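Local coordinates for uncharacterized protein CPE2226 (Clostridium perfringens, PDB 3O6U) that is of unknown function but belongs to the FMN-binding domain family and may therefore bind flavin mononucleotide, at residues D86-T89 / S94-Q97; M47-K52 / E68-L73; T8-K13 / G18-L23; L106-E111 / E115-D120. All blocks are in the same frame, centred on the assembly; numbering follows the deposited sequence.

Interaction 1 of 4, residues D86-T89 / S94-Q97; sequences DVIT and SSNQ
One hydrogen bond and a few van der Waals contacts join Ser95 to Val87 and Ile88. The polar link runs from Ile88 N to Ser95 OG at 2.9 Å, and its N-H...O angle of 175° makes it almost straight. Ser95 OG stands beside its own backbone N, anti to the carbonyl carbon (chi1 -58°), from where it reaches out of the helix to the loop. The hydroxyl accepts from the loop and donates to the carbonyl O of Ala91, one turn earlier in the chain.

The van der Waals part centres on Val87, whose CB faces Ser95 CB at 3.6 Å. Its CG1 branch does the outer touching and comes within 3.6 Å of Asn96 ND2, the two side chains meeting at a slant. Ile88 adds CB near the hydroxyl, while its side chain packs on Leu73 of helix 66-80.

Only four residues separate the segments, so the contact fastens the loop to the first turns of the helix it leads into. The loop runs into a TGAT sequence starting at Thr89, like the [S/T]GAT motif of FMN-binding relatives, which is consistent with, but not proof of, a nearby flavin site.

Interaction 2 of 4, residues M47-K52 / E68-L73; sequences MKREDK and EYEPQL
Arg49 reaches from the short 3-10 turn 48-50 across to Glu70 and Pro71 of helix 66-80, a 3-10 turn packed against a helix within the FMN-binding domain. From CB outward, its aliphatic carbons pass the Glu70 carboxylate, but OE1 is modelled too close to its surroundings for their exact spacing to be trusted. Bends at chi2 (-146°) and chi3 then swing the guanidinium toward the helix. There NH1 lies 3.5 Å from Glu70 CB, a firmer measure of the approach. NH1 also forms a salt bridge to Glu70 OE1 at 3.2 Å, subject to the doubt over that oxygen, which sits near the guanidinium plane at its edge, the two flat groups being 55° apart. NH1 has a second anionic partner in Glu74. At the tip, NH2 passes Pro71, whose CG sits 3.9 Å above one guanidinium face, displaced toward the rim.

Water 1 accepts a hydrogen bond from Arg49 N at 3.2 Å and lies beside Glu70 OE1, whose position is less sure. The other carboxylate oxygen, Glu70 OE2, is bonded to the backbone N of Glu39, which ties the helix to strand 32-41 as well.

Beside this, Lys48 and Tyr69 both send their polar ends to Glu39 OE1, so two buried groups share one carboxylate oxygen, which would probably steady its negative charge. Lys48 starts with CG anti to its backbone N and bends at chi3, laying its CD 3.9 Å from the hydroxyl oxygen OH of Tyr69.

Interaction 3 of 4, residues T8-K13 / G18-L23; sequences TVETAK and GYKAKL
A chi1 of 51° sets Thr11 OG1 between its own backbone N and carbonyl carbon, facing Ala21 across the strands, and chi1 of 171° with an extended chain carries the Glu10 carboxylate over Lys20 and Lys22. The Thr11 hydroxyl oxygen accepts from Ala21 N at 2.9 Å, and Thr11 N donates to Ala21 O. The Thr11 carbonyl has turned away, so the side chain supplies the acceptor that the backbone would give in a regular ladder. Thr11 OG1 also lies beside Lys20, 3.4 Å from its CB.

Further along, Val9 N gives to Leu23 O and Leu23 N to Val9 O, a hydrogen-bonded antiparallel pair; Glu10 and Lys22 form the non-hydrogen-bonded pair next to it, their CA atoms 4.4 Å apart. These strands, 5-11 and 19-27, form a beta hairpin in the central mixed sheet, with directions 168° apart. Val9 and Leu23 point to the face covered by helix 92-111, where Val9 CG1 lies 3.9 Å from Leu23 CB, and Leu101 and Phe98 of that helix pack on them.

On the opposite face, Glu10 OE2 makes a long salt bridge to Lys20 NZ at 3.9 Å. Its other oxygen, OE1, lies against the Lys22 chain at CG. Lys20, fully extended, passes Lys13 with its CG near the carbonyl carbon of that residue. At the far end Thr8 CG2 touches Lys22 CE at 3.7 Å, while Thr8 OG1 is hydrogen-bonded to Ser24 OG.

Interaction 4 of 4, residues L106-E111 / E115-D120; sequences LKNAEE and EATLVD
Asn108 and Thr117 carry this small contact, which buries 74 Å² in all; 41 Å² of that belongs to Asn108 and 28 Å² to Thr117. Asn108 sits near the end of helix 92-111 and Thr117 opens strand 117-119, their CA atoms 8.8 Å apart, a gap that the two side chains bridge by approaching from opposite directions.

The amide is the donor. Asn108 ND2 gives a hydrogen bond to Thr117 OG1 at 3.0 Å, with the hydroxyl oxygen exactly in the amide plane. OG1 lies off the CG-ND2 line on the side of OD1, so the N-H nearer OD1 is the one used, and the bond is bent, with an angle of 140° at the hydrogen. The chi2 of -10° explains the reach: OD1 is nearly eclipsed with CA, which turns ND2 outward from the helix. Thr117 answers with OG1 held between its backbone N and carbonyl carbon (chi1 56°). The methyl CG2, beside the backbone N, brushes Asn108 ND2 at 3.8 Å, so ND2 meets both branches of the threonine. With Asn108 buried, this bond gives its amide nitrogen an acceptor inside the protein.

Thr117 and Val119 are also bound by backbone hydrogen bonds to Glu10, and Val119 to Ala12, while Val119 packs on Leu101 of the helix. The amide-to-hydroxyl bond thus spans a short helix-to-strand connection, in which the chain leaves helix 92-111 and returns as an edge strand parallel to strand 5-11, an alpha+beta arrangement with the helix packed on a mixed sheet.

Helix 92-111 is the common thread: interaction 1 pins its start, interaction 4 its end, with centres 20 Å apart and no direct touch. Interactions 1 and 2 meet where helix 66-80 abuts it, through Ser94 OG and Tyr69 OH, 3.2 Å apart in a probable hydrogen bond, and Ile88 CD1 against Leu73 CD2 at 3.5 Å. Interaction 3 touches interaction 1, where Gln97 NE2 lies 3.3 Å from Ala21 CB, and interaction 2, where Lys48 CE lies 3.7 Å from Tyr19 CD2. Interactions 3 and 4 share the sheet through a probable hydrogen bond, Val119 N to Glu10 O at 2.7 Å. Interactions 2 and 4 lie on opposite sides of the chain's centre, 23 Å apart between centres.

Interaction 1 of 4, residues D86-T89 / S94-Q97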
loop_
_atom_site.group_PDB
_atom_site.type_symbol
_atom_site.label_atom_id
_atom_site.label_comp_id
_atom_site.label_asym_id
_atom_site.label_seq_id
_atom_site.Cartn_x
_atom_site.Cartn_y
_atom_site.Cartn_z
ATOM N N ASP A 86 -8.025 -10.140 1.298
ATOM C CA ASP A 86 -7.967 -10.864 2.569
ATOM C C ASP A 86 -6.754 -10.363 3.349
ATOM O O ASP A 86 -5.680 -10.182 2.766
ATOM C CB ASP A 86 -7.811 -12.371 2.324
ATOM C CG ASP A 86 -8.691 -12.880 1.190
ATOM O OD1 ASP A 86 -9.909 -12.577 1.181
ATOM O OD2 ASP A 86 -8.162 -13.594 0.305
ATOM N N VAL A 87 -6.894 -10.149 4.652
ATOM C CA VAL A 87 -5.741 -9.658 5.375
ATOM C C VAL A 87 -4.684 -10.751 5.417
ATOM O O VAL A 87 -4.992 -11.916 5.209
ATOM C CB VAL A 87 -6.121 -9.091 6.800
ATOM C CG1 VAL A 87 -7.386 -8.248 6.686
ATOM C CG2 VAL A 87 -6.269 -10.172 7.826
ATOM N N ILE A 88 -3.423 -10.369 5.571
ATOM C CA ILE A 88 -2.372 -11.374 5.630
ATOM C C ILE A 88 -2.011 -11.670 7.093
ATOM O O ILE A 88 -1.603 -10.795 7.861
ATOM C CB ILE A 88 -1.108 -10.937 4.832
ATOM C CG1 ILE A 88 -1.408 -10.956 3.332
ATOM C CG2 ILE A 88 0.060 -11.869 5.129
ATOM C CD1 ILE A 88 -0.502 -10.032 2.523
ATOM N N THR A 89 -2.205 -12.928 7.461
ATOM C CA THR A 89 -1.923 -13.437 8.794
ATOM C C THR A 89 -0.532 -13.007 9.240
ATOM O O THR A 89 0.455 -13.339 8.584
ATOM C CB THR A 89 -1.948 -14.985 8.795
ATOM O OG1 THR A 89 -2.980 -15.445 7.910
ATOM C CG2 THR A 89 -2.184 -15.522 10.204
ATOM N N SER A 94 -0.802 -3.781 8.451
ATOM C CA SER A 94 -0.483 -3.318 7.112
ATOM C C SER A 94 -1.575 -3.702 6.103
ATOM O O SER A 94 -1.894 -2.934 5.192
ATOM C CB SER A 94 0.875 -3.877 6.707
ATOM O OG SER A 94 1.861 -3.415 7.619
ATOM N N SER A 95 -2.176 -4.871 6.276
ATOM C CA SER A 95 -3.238 -5.272 5.372
ATOM C C SER A 95 -4.378 -4.260 5.450
ATOM O O SER A 95 -4.891 -3.805 4.422
ATOM C CB SER A 95 -3.723 -6.676 5.736
ATOM O OG SER A 95 -2.639 -7.588 5.670
ATOM N N ASN A 96 -4.750 -3.890 6.673
ATOM C CA ASN A 96 -5.823 -2.918 6.884
ATOM C C ASN A 96 -5.398 -1.532 6.393
ATOM O O ASN A 96 -6.164 -0.859 5.710
ATOM C CB ASN A 96 -6.206 -2.881 8.359
ATOM C CG ASN A 96 -7.016 -4.105 8.789
ATOM O OD1 ASN A 96 -7.131 -4.387 9.982
ATOM N ND2 ASN A 96 -7.592 -4.819 7.825
ATOM N N GLN A 97 -4.199 -1.086 6.755
ATOM C CA GLN A 97 -3.719 0.186 6.233
ATOM C C GLN A 97 -3.751 0.142 4.686
ATOM O O GLN A 97 -4.305 1.047 4.054
ATOM C CB GLN A 97 -2.300 0.455 6.733
ATOM C CG GLN A 97 -1.617 1.650 6.075
ATOM C CD GLN A 97 -0.424 2.139 6.869
ATOM O OE1 GLN A 97 -0.552 3.028 7.703
ATOM N NE2 GLN A 97 0.732 1.540 6.638
#

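Interaction 2 of 4, residues M47-K52 / E68-L73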
loop_
_atom_site.group_PDB
_atom_site.type_symbol
_atom_site.label_atom_id
_atom_site.label_comp_id
_atom_site.label_asym_id
_atom_site.label_seq_id
_atom_site.Cartn_x
_atom_site.Cartn_y
_atom_site.Cartn_z
HETATM N N MSE A 47 12.907 2.846 2.820
HETATM C CA MSE A 47 11.879 1.830 2.640
HETATM C C MSE A 47 11.986 0.733 3.712
HETATM O O MSE A 47 13.056 0.187 3.971
HETATM C CB MSE A 47 12.055 1.220 1.263
HETATM C CG MSE A 47 11.992 2.275 0.159
HETATM SE SE MSE A 47 10.183 3.051 0.009
HETATM C CE MSE A 47 10.577 4.917 -0.439
ATOM N N LYS A 48 10.865 0.421 4.336
ATOM C CA LYS A 48 10.786 -0.612 5.364
ATOM C C LYS A 48 11.126 -2.014 4.830
ATOM O O LYS A 48 11.677 -2.843 5.551
ATOM C CB LYS A 48 9.366 -0.629 5.930
ATOM C CG LYS A 48 9.230 -1.177 7.321
ATOM C CD LYS A 48 7.770 -1.311 7.703
ATOM C CE LYS A 48 7.408 -0.472 8.917
ATOM N NZ LYS A 48 5.911 -0.362 9.069
ATOM N N ARG A 49 10.826 -2.284 3.563
ATOM C CA ARG A 49 11.081 -3.626 3.056
ATOM C C ARG A 49 12.541 -3.873 2.735
ATOM O O ARG A 49 12.938 -5.001 2.436
ATOM C CB ARG A 49 10.143 -3.935 1.875
ATOM C CG ARG A 49 10.637 -3.655 0.473
ATOM C CD ARG A 49 9.415 -3.208 -0.310
ATOM N NE ARG A 49 9.270 -3.831 -1.609
ATOM C CZ ARG A 49 8.144 -3.823 -2.318
ATOM N NH1 ARG A 49 7.050 -3.221 -1.855
ATOM N NH2 ARG A 49 8.116 -4.437 -3.491
ATOM N N GLU A 50 13.332 -2.803 2.833
ATOM C CA GLU A 50 14.770 -2.879 2.627
ATOM C C GLU A 50 15.487 -2.942 3.977
ATOM O O GLU A 50 16.698 -3.122 4.021
ATOM C CB GLU A 50 15.272 -1.663 1.853
ATOM C CG GLU A 50 14.852 -1.645 0.385
ATOM C CD GLU A 50 15.368 -0.408 -0.343
ATOM O OE1 GLU A 50 16.258 0.280 0.199
ATOM O OE2 GLU A 50 14.895 -0.119 -1.460
ATOM N N ASP A 51 14.749 -2.803 5.078
ATOM C CA ASP A 51 15.372 -2.838 6.401
ATOM C C ASP A 51 15.481 -4.248 6.990
ATOM O O ASP A 51 14.513 -4.800 7.504
ATOM C CB ASP A 51 14.618 -1.918 7.375
ATOM C CG ASP A 51 15.238 -1.899 8.767
ATOM O OD1 ASP A 51 15.916 -2.870 9.152
ATOM O OD2 ASP A 51 15.028 -0.919 9.502
ATOM N N LYS A 52 16.680 -4.809 6.914
ATOM C CA LYS A 52 16.989 -6.146 7.417
ATOM C C LYS A 52 16.588 -6.410 8.866
ATOM O O LYS A 52 15.871 -7.374 9.144
ATOM C CB LYS A 52 18.486 -6.407 7.279
ATOM C CG LYS A 52 18.891 -7.860 7.267
ATOM C CD LYS A 52 20.381 -7.957 6.996
ATOM C CE LYS A 52 20.820 -9.392 6.912
ATOM N NZ LYS A 52 20.128 -10.196 7.939
ATOM N N GLU A 68 8.152 -9.447 2.645
ATOM C CA GLU A 68 7.185 -10.429 2.186
ATOM C C GLU A 68 5.760 -9.847 2.006
ATOM O O GLU A 68 5.173 -10.004 0.931
ATOM C CB GLU A 68 7.084 -11.599 3.175
ATOM C CG GLU A 68 8.421 -11.966 3.784
ATOM C CD GLU A 68 8.431 -13.323 4.463
ATOM O OE1 GLU A 68 7.862 -13.450 5.572
ATOM O OE2 GLU A 68 9.009 -14.269 3.877
ATOM N N TYR A 69 5.205 -9.168 3.018
ATOM C CA TYR A 69 3.820 -8.736 2.867
ATOM C C TYR A 69 3.528 -7.662 1.850
ATOM O O TYR A 69 2.461 -7.711 1.228
ATOM C CB TYR A 69 3.129 -8.404 4.234
ATOM C CG TYR A 69 3.626 -7.217 5.037
ATOM C CD1 TYR A 69 3.501 -5.909 4.569
ATOM C CD2 TYR A 69 4.180 -7.404 6.301
ATOM C CE1 TYR A 69 3.933 -4.829 5.347
ATOM C CE2 TYR A 69 4.604 -6.347 7.062
ATOM C CZ TYR A 69 4.482 -5.071 6.588
ATOM O OH TYR A 69 4.967 -4.049 7.365
ATOM N N GLU A 70 4.470 -6.746 1.606
ATOM C CA GLU A 70 4.176 -5.666 0.668
ATOM C C GLU A 70 4.029 -6.155 -0.741
ATOM O O GLU A 70 3.117 -5.741 -1.444
ATOM C CB GLU A 70 5.209 -4.524 0.763
ATOM C CG GLU A 70 5.184 -3.812 2.113
ATOM C CD GLU A 70 6.174 -2.678 2.185
ATOM O OE1 GLU A 70 7.101 -2.660 1.339
ATOM O OE2 GLU A 70 6.035 -1.818 3.080
ATOM N N PRO A 71 4.924 -7.053 -1.184
ATOM C CA PRO A 71 4.737 -7.517 -2.560
ATOM C C PRO A 71 3.488 -8.401 -2.638
ATOM O O PRO A 71 2.843 -8.461 -3.681
ATOM C CB PRO A 71 6.025 -8.273 -2.866
ATOM C CG PRO A 71 7.015 -7.787 -1.825
ATOM C CD PRO A 71 6.186 -7.538 -0.609
ATOM N N GLN A 72 3.130 -9.084 -1.552
ATOM C CA GLN A 72 1.908 -9.891 -1.576
ATOM C C GLN A 72 0.668 -9.019 -1.733
ATOM O O GLN A 72 -0.200 -9.315 -2.566
ATOM C CB GLN A 72 1.787 -10.755 -0.318
ATOM C CG GLN A 72 2.755 -11.927 -0.377
ATOM C CD GLN A 72 2.728 -12.811 0.847
ATOM O OE1 GLN A 72 1.685 -12.993 1.479
ATOM N NE2 GLN A 72 3.880 -13.395 1.177
ATOM N N LEU A 73 0.600 -7.936 -0.958
ATOM C CA LEU A 73 -0.539 -7.029 -1.007
ATOM C C LEU A 73 -0.694 -6.453 -2.409
ATOM O O LEU A 73 -1.815 -6.333 -2.935
ATOM C CB LEU A 73 -0.355 -5.923 0.038
ATOM C CG LEU A 73 -0.365 -6.462 1.473
ATOM C CD1 LEU A 73 0.186 -5.442 2.427
ATOM C CD2 LEU A 73 -1.779 -6.844 1.861
HETATM O O HOH W 1 8.477 -0.624 2.223
#

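Interaction 3 of 4, residues T8-K13 / G18-L23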
loop_
_atom_site.group_PDB
_atom_site.type_symbol
_atom_site.label_atom_id
_atom_site.label_comp_id
_atom_site.label_asym_id
_atom_site.label_seq_id
_atom_site.Cartn_x
_atom_site.Cartn_y
_atom_site.Cartn_z
ATOM N N THR A 8 -1.678 7.777 -7.228
ATOM C CA THR A 8 -0.878 7.624 -6.041
ATOM C C THR A 8 -1.607 8.183 -4.836
ATOM O O THR A 8 -2.174 9.280 -4.874
ATOM C CB THR A 8 0.460 8.394 -6.187
ATOM O OG1 THR A 8 1.302 7.710 -7.120
ATOM C CG2 THR A 8 1.188 8.529 -4.825
ATOM N N VAL A 9 -1.609 7.409 -3.767
ATOM C CA VAL A 9 -2.188 7.875 -2.533
ATOM C C VAL A 9 -1.143 7.637 -1.438
ATOM O O VAL A 9 -0.328 6.723 -1.533
ATOM C CB VAL A 9 -3.514 7.157 -2.242
ATOM C CG1 VAL A 9 -3.274 5.764 -1.743
ATOM C CG2 VAL A 9 -4.295 7.943 -1.282
ATOM N N GLU A 10 -1.176 8.474 -0.409
ATOM C CA GLU A 10 -0.227 8.412 0.686
ATOM C C GLU A 10 -0.867 8.813 2.003
ATOM O O GLU A 10 -1.757 9.655 2.012
ATOM C CB GLU A 10 0.913 9.373 0.388
ATOM C CG GLU A 10 1.859 9.567 1.535
ATOM C CD GLU A 10 3.067 10.373 1.126
ATOM O OE1 GLU A 10 3.636 10.054 0.058
ATOM O OE2 GLU A 10 3.448 11.311 1.864
ATOM N N THR A 11 -0.425 8.208 3.110
ATOM C CA THR A 11 -0.941 8.560 4.435
ATOM C C THR A 11 -0.570 10.011 4.751
ATOM O O THR A 11 0.550 10.434 4.497
ATOM C CB THR A 11 -0.376 7.639 5.540
ATOM O OG1 THR A 11 1.051 7.582 5.451
ATOM C CG2 THR A 11 -0.942 6.237 5.403
ATOM N N ALA A 12 -1.509 10.759 5.322
ATOM C CA ALA A 12 -1.305 12.180 5.612
ATOM C C ALA A 12 -0.161 12.477 6.560
ATOM O O ALA A 12 0.495 13.518 6.457
ATOM C CB ALA A 12 -2.588 12.783 6.147
ATOM N N LYS A 13 0.067 11.551 7.485
ATOM C CA LYS A 13 1.131 11.688 8.466
ATOM C C LYS A 13 1.726 10.352 8.878
ATOM O O LYS A 13 1.073 9.303 8.790
ATOM C CB LYS A 13 0.598 12.405 9.710
ATOM C CG LYS A 13 -0.713 11.856 10.227
ATOM C CD LYS A 13 -1.473 12.907 11.063
ATOM C CE LYS A 13 -2.467 13.751 10.235
ATOM N NZ LYS A 13 -1.789 14.791 9.413
ATOM N N GLY A 18 6.948 6.528 12.983
ATOM C CA GLY A 18 7.617 7.357 11.995
ATOM C C GLY A 18 7.494 6.905 10.557
ATOM O O GLY A 18 8.158 7.448 9.685
ATOM N N TYR A 19 6.663 5.905 10.302
ATOM C CA TYR A 19 6.476 5.441 8.936
ATOM C C TYR A 19 5.211 5.924 8.278
ATOM O O TYR A 19 4.148 5.984 8.901
ATOM C CB TYR A 19 6.423 3.921 8.871
ATOM C CG TYR A 19 7.693 3.276 9.283
ATOM C CD1 TYR A 19 8.763 3.179 8.399
ATOM C CD2 TYR A 19 7.834 2.758 10.569
ATOM C CE1 TYR A 19 9.950 2.576 8.788
ATOM C CE2 TYR A 19 8.997 2.155 10.973
ATOM C CZ TYR A 19 10.056 2.062 10.083
ATOM O OH TYR A 19 11.215 1.444 10.509
ATOM N N LYS A 20 5.345 6.301 7.017
ATOM C CA LYS A 20 4.186 6.646 6.214
ATOM C C LYS A 20 4.002 5.494 5.228
ATOM O O LYS A 20 4.871 4.628 5.086
ATOM C CB LYS A 20 4.410 7.911 5.408
ATOM C CG LYS A 20 4.300 9.168 6.213
ATOM C CD LYS A 20 4.613 10.358 5.341
ATOM C CE LYS A 20 4.417 11.657 6.102
ATOM N NZ LYS A 20 4.694 12.835 5.225
ATOM N N ALA A 21 2.856 5.473 4.558
ATOM C CA ALA A 21 2.643 4.462 3.528
ATOM C C ALA A 21 2.088 5.069 2.227
ATOM O O ALA A 21 1.236 5.971 2.216
ATOM C CB ALA A 21 1.779 3.319 4.036
ATOM N N LYS A 22 2.594 4.515 1.135
ATOM C CA LYS A 22 2.309 4.968 -0.202
ATOM C C LYS A 22 1.804 3.834 -1.079
ATOM O O LYS A 22 2.359 2.737 -1.053
ATOM C CB LYS A 22 3.630 5.493 -0.784
ATOM C CG LYS A 22 3.493 6.609 -1.766
ATOM C CD LYS A 22 4.812 6.896 -2.433
ATOM C CE LYS A 22 4.594 7.711 -3.694
ATOM N NZ LYS A 22 5.683 8.698 -3.918
ATOM N N LEU A 23 0.738 4.091 -1.823
ATOM C CA LEU A 23 0.252 3.113 -2.775
ATOM C C LEU A 23 0.141 3.751 -4.157
ATOM O O LEU A 23 -0.517 4.786 -4.321
ATOM C CB LEU A 23 -1.122 2.565 -2.378
ATOM C CG LEU A 23 -1.827 1.668 -3.409
ATOM C CD1 LEU A 23 -0.946 0.471 -3.778
ATOM C CD2 LEU A 23 -3.169 1.203 -2.837
#

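Interaction 4 of 4, residues L106-E111 / E115-D120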
loop_
_atom_site.group_PDB
_atom_site.type_symbol
_atom_site.label_atom_id
_atom_site.label_comp_id
_atom_site.label_asym_id
_atom_site.label_seq_id
_atom_site.Cartn_x
_atom_site.Cartn_y
_atom_site.Cartn_z
ATOM N N LEU A 106 -8.551 3.709 -5.679
ATOM C CA LEU A 106 -9.527 3.187 -6.636
ATOM C C LEU A 106 -10.666 4.185 -6.887
ATOM O O LEU A 106 -11.217 4.216 -7.986
ATOM C CB LEU A 106 -10.082 1.839 -6.145
ATOM C CG LEU A 106 -9.087 0.660 -6.241
ATOM C CD1 LEU A 106 -9.624 -0.589 -5.555
ATOM C CD2 LEU A 106 -8.793 0.368 -7.686
ATOM N N LYS A 107 -11.030 4.988 -5.885
ATOM C CA LYS A 107 -12.067 5.983 -6.106
ATOM C C LYS A 107 -11.516 7.013 -7.084
ATOM O O LYS A 107 -12.231 7.474 -7.981
ATOM C CB LYS A 107 -12.461 6.715 -4.818
ATOM C CG LYS A 107 -13.455 5.968 -3.937
ATOM C CD LYS A 107 -14.247 6.945 -3.066
ATOM C CE LYS A 107 -13.322 7.920 -2.323
ATOM N NZ LYS A 107 -13.917 9.290 -2.149
ATOM N N ASN A 108 -10.247 7.374 -6.907
ATOM C CA ASN A 108 -9.615 8.373 -7.764
ATOM C C ASN A 108 -9.495 7.878 -9.192
ATOM O O ASN A 108 -9.590 8.656 -10.137
ATOM C CB ASN A 108 -8.239 8.763 -7.207
ATOM C CG ASN A 108 -8.335 9.516 -5.889
ATOM O OD1 ASN A 108 -9.415 9.913 -5.454
ATOM N ND2 ASN A 108 -7.196 9.727 -5.255
ATOM N N ALA A 109 -9.288 6.578 -9.349
ATOM C CA ALA A 109 -9.199 5.994 -10.678
ATOM C C ALA A 109 -10.551 6.151 -11.370
ATOM O O ALA A 109 -10.604 6.389 -12.576
ATOM C CB ALA A 109 -8.823 4.529 -10.584
ATOM N N GLU A 110 -11.635 6.030 -10.602
ATOM C CA GLU A 110 -12.993 6.179 -11.128
ATOM C C GLU A 110 -13.275 7.592 -11.590
ATOM O O GLU A 110 -13.899 7.793 -12.633
ATOM C CB GLU A 110 -14.032 5.814 -10.077
ATOM C CG GLU A 110 -14.187 4.326 -9.815
ATOM C CD GLU A 110 -15.344 4.052 -8.869
ATOM O OE1 GLU A 110 -16.271 4.893 -8.830
ATOM O OE2 GLU A 110 -15.338 3.008 -8.183
ATOM N N GLU A 111 -12.837 8.571 -10.807
ATOM C CA GLU A 111 -13.056 9.967 -11.163
ATOM C C GLU A 111 -11.972 10.451 -12.105
ATOM O O GLU A 111 -12.067 11.550 -12.633
ATOM C CB GLU A 111 -12.978 10.868 -9.932
ATOM C CG GLU A 111 -13.438 10.265 -8.632
ATOM C CD GLU A 111 -13.259 11.243 -7.491
ATOM O OE1 GLU A 111 -12.616 12.303 -7.720
ATOM O OE2 GLU A 111 -13.756 10.952 -6.379
ATOM N N GLU A 115 -4.130 14.170 -9.478
ATOM C CA GLU A 115 -3.236 14.481 -8.378
ATOM C C GLU A 115 -3.210 13.471 -7.252
ATOM O O GLU A 115 -4.202 12.812 -6.977
ATOM C CB GLU A 115 -3.574 15.871 -7.827
ATOM C CG GLU A 115 -5.063 16.108 -7.636
ATOM C CD GLU A 115 -5.692 16.895 -8.782
ATOM O OE1 GLU A 115 -5.799 16.356 -9.908
ATOM O OE2 GLU A 115 -6.074 18.063 -8.552
ATOM N N ALA A 116 -2.049 13.340 -6.625
ATOM C CA ALA A 116 -1.872 12.435 -5.498
ATOM C C ALA A 116 -2.637 12.985 -4.303
ATOM O O ALA A 116 -2.598 14.186 -4.020
ATOM C CB ALA A 116 -0.399 12.327 -5.142
ATOM N N THR A 117 -3.317 12.106 -3.580
ATOM C CA THR A 117 -4.068 12.553 -2.421
ATOM C C THR A 117 -3.573 11.917 -1.145
ATOM O O THR A 117 -2.928 10.862 -1.158
ATOM C CB THR A 117 -5.577 12.279 -2.576
ATOM O OG1 THR A 117 -5.781 10.895 -2.836
ATOM C CG2 THR A 117 -6.153 13.093 -3.718
ATOM N N LEU A 118 -3.873 12.599 -0.047
ATOM C CA LEU A 118 -3.489 12.171 1.272
ATOM C C LEU A 118 -4.651 11.469 1.918
ATOM O O LEU A 118 -5.798 11.912 1.804
ATOM C CB LEU A 118 -3.090 13.375 2.120
ATOM C CG LEU A 118 -1.844 14.122 1.643
ATOM C CD1 LEU A 118 -1.501 15.176 2.694
ATOM C CD2 LEU A 118 -0.677 13.139 1.407
ATOM N N VAL A 119 -4.359 10.343 2.558
ATOM C CA VAL A 119 -5.391 9.603 3.266
ATOM C C VAL A 119 -5.049 9.647 4.752
ATOM O O VAL A 119 -3.934 9.315 5.165
ATOM C CB VAL A 119 -5.499 8.177 2.761
ATOM C CG1 VAL A 119 -6.390 7.378 3.695
ATOM C CG2 VAL A 119 -6.074 8.187 1.361
ATOM N N ASP A 120 -6.013 10.097 5.543
ATOM C CA ASP A 120 -5.817 10.267 6.976
ATOM C C ASP A 120 -6.321 9.053 7.721
ATOM O O ASP A 120 -7.535 8.874 7.883
ATOM C CB ASP A 120 -6.564 11.513 7.445
ATOM C CG ASP A 120 -6.095 11.996 8.796
ATOM O OD1 ASP A 120 -5.360 11.241 9.483
ATOM O OD2 ASP A 120 -6.470 13.131 9.170
#